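Local coordinates for putative uncharacterized protein (Pseudomonas phage 201phi2-1, PDB 3R4V), which is of uncharacterised function but belongs to the phage tubulin-like proteins and holds guanosine-5'-diphosphate in its pocket, at residues D76-A81 against A107-S112. Numbering follows the deposited sequence.
Sequences DTIPEA and ADRKAS
R109, at the C-terminal end of helix 95-108, grips the backbone oxygen of I78 in the loop that leads into strand 84-89; its chain, extended from CG to NE (chi3 175°), carries the guanidinium across. NH1 and NH2 both donate to I78 O, which lies at the edge of the group, near its plane. The NH2 bond is the shorter and straighter, 3.0 Å between R109 NH2 and I78 O with an N-H...O angle of 150°; NH1 approaches that oxygen from above the carbonyl plane. R109 NH1 also makes a weak bond to P79 O (3.3 Å) and a further one to Y84 OH.

The charge contact is looser. The E80 chain, bent at chi2 (-68°), brings OE2 over one guanidinium face, 3.9 Å from R109 NE; no N-H points at it, so this long salt bridge is electrostatic alone. On the side of the guanidinium plane opposite E80 OE2, I78 CG2 comes to 4.0 Å from R109 NH1, while I78 itself packs on F31 and I8 of neighbouring strands.

Nearby, a water links A81 O to S112 N. K110, with positive phi, ends the helix in a Schellman motif.

In the parallel part of this tubulin-like protein's sheet, R109 thus ties together two helix-to-strand connections, those entering adjacent strands 84-89 and 113-119, mainly through main-chain carbonyls, with E80 probably adding only modest charge compensation.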
loop_
_atom_site.group_PDB
_atom_site.type_symbol
_atom_site.label_atom_id
_atom_site.label_comp_id
_atom_site.label_asym_id
_atom_site.label_seq_id
_atom_site.Cartn_x
_atom_site.Cartn_y
_atom_site.Cartn_z
ATOM N N ASP A 76 12.734 -9.523 12.377
ATOM C CA ASP A 76 13.695 -10.624 12.342
ATOM C C ASP A 76 13.242 -11.767 11.441
ATOM O O ASP A 76 14.062 -12.552 10.968
ATOM C CB ASP A 76 13.995 -11.148 13.750
ATOM C CG ASP A 76 15.016 -10.295 14.479
ATOM O OD1 ASP A 76 15.882 -9.696 13.805
ATOM O OD2 ASP A 76 14.951 -10.222 15.725
ATOM N N THR A 77 11.941 -11.863 11.199
ATOM C CA THR A 77 11.428 -12.898 10.311
ATOM C C THR A 77 11.432 -12.454 8.849
ATOM O O THR A 77 11.069 -13.223 7.965
ATOM C CB THR A 77 9.998 -13.331 10.692
ATOM O OG1 THR A 77 9.062 -12.340 10.256
ATOM C CG2 THR A 77 9.871 -13.537 12.207
ATOM N N ILE A 78 11.834 -11.216 8.586
ATOM C CA ILE A 78 11.837 -10.719 7.209
ATOM C C ILE A 78 13.265 -10.664 6.698
ATOM O O ILE A 78 14.062 -9.855 7.156
ATOM C CB ILE A 78 11.158 -9.330 7.094
ATOM C CG1 ILE A 78 9.710 -9.405 7.595
ATOM C CG2 ILE A 78 11.221 -8.816 5.649
ATOM C CD1 ILE A 78 9.019 -8.042 7.721
ATOM N N PRO A 79 13.602 -11.548 5.752
ATOM C CA PRO A 79 14.972 -11.650 5.241
ATOM C C PRO A 79 15.429 -10.359 4.577
ATOM O O PRO A 79 14.598 -9.574 4.131
ATOM C CB PRO A 79 14.870 -12.744 4.173
ATOM C CG PRO A 79 13.586 -13.446 4.433
ATOM C CD PRO A 79 12.673 -12.441 5.043
ATOM N N GLU A 80 16.739 -10.145 4.516
ATOM C CA GLU A 80 17.296 -9.070 3.707
ATOM C C GLU A 80 16.974 -9.352 2.247
ATOM O O GLU A 80 17.167 -10.471 1.766
ATOM C CB GLU A 80 18.811 -8.971 3.889
ATOM C CG GLU A 80 19.260 -8.546 5.285
ATOM C CD GLU A 80 18.895 -7.103 5.615
ATOM O OE1 GLU A 80 18.855 -6.263 4.686
ATOM O OE2 GLU A 80 18.650 -6.810 6.809
ATOM N N ALA A 81 16.474 -8.345 1.545
ATOM C CA ALA A 81 16.164 -8.510 0.128
ATOM C C ALA A 81 16.584 -7.293 -0.680
ATOM O O ALA A 81 16.728 -6.195 -0.142
ATOM C CB ALA A 81 14.686 -8.794 -0.064
ATOM N N ALA A 107 12.760 1.442 5.671
ATOM C CA ALA A 107 13.516 2.668 5.426
ATOM C C ALA A 107 14.834 2.656 6.222
ATOM O O ALA A 107 15.875 3.046 5.704
ATOM C CB ALA A 107 12.675 3.915 5.754
ATOM N N ASP A 108 14.797 2.197 7.475
ATOM C CA ASP A 108 16.020 2.118 8.275
ATOM C C ASP A 108 17.046 1.146 7.666
ATOM O O ASP A 108 18.249 1.329 7.849
ATOM C CB ASP A 108 15.725 1.742 9.738
ATOM C CG ASP A 108 15.042 2.865 10.523
ATOM O OD1 ASP A 108 14.989 4.021 10.048
ATOM O OD2 ASP A 108 14.572 2.593 11.652
ATOM N N ARG A 109 16.573 0.121 6.950
ATOM C CA ARG A 109 17.461 -0.804 6.232
ATOM C C ARG A 109 18.055 -0.163 4.978
ATOM O O ARG A 109 18.850 -0.783 4.283
ATOM C CB ARG A 109 16.725 -2.084 5.804
ATOM C CG ARG A 109 16.199 -2.957 6.925
ATOM C CD ARG A 109 15.637 -4.277 6.385
ATOM N NE ARG A 109 15.226 -5.175 7.464
ATOM C CZ ARG A 109 14.768 -6.413 7.286
ATOM N NH1 ARG A 109 14.669 -6.921 6.068
ATOM N NH2 ARG A 109 14.422 -7.148 8.335
ATOM N N LYS A 110 17.649 1.070 4.683
ATOM C CA LYS A 110 18.037 1.747 3.440
ATOM C C LYS A 110 17.538 0.979 2.217
ATOM O O LYS A 110 18.164 0.987 1.157
ATOM C CB LYS A 110 19.555 1.956 3.378
ATOM C CG LYS A 110 20.104 2.740 4.562
ATOM C CD LYS A 110 19.244 3.970 4.836
ATOM C CE LYS A 110 20.076 5.180 5.203
ATOM N NZ LYS A 110 19.212 6.377 5.416
ATOM N N ALA A 111 16.392 0.328 2.380
ATOM C CA ALA A 111 15.804 -0.505 1.332
ATOM C C ALA A 111 15.111 0.230 0.178
ATOM O O ALA A 111 14.672 1.389 0.297
ATOM C CB ALA A 111 14.837 -1.507 1.951
ATOM N N SER A 112 15.027 -0.475 -0.948
ATOM C CA SER A 112 14.225 -0.069 -2.092
ATOM C C SER A 112 12.909 -0.832 -2.034
ATOM O O SER A 112 12.900 -2.063 -1.960
ATOM C CB SER A 112 14.943 -0.432 -3.396
ATOM O OG SER A 112 16.192 0.227 -3.509
HETATM O O HOH W 1 16.248 -3.099 -0.708
#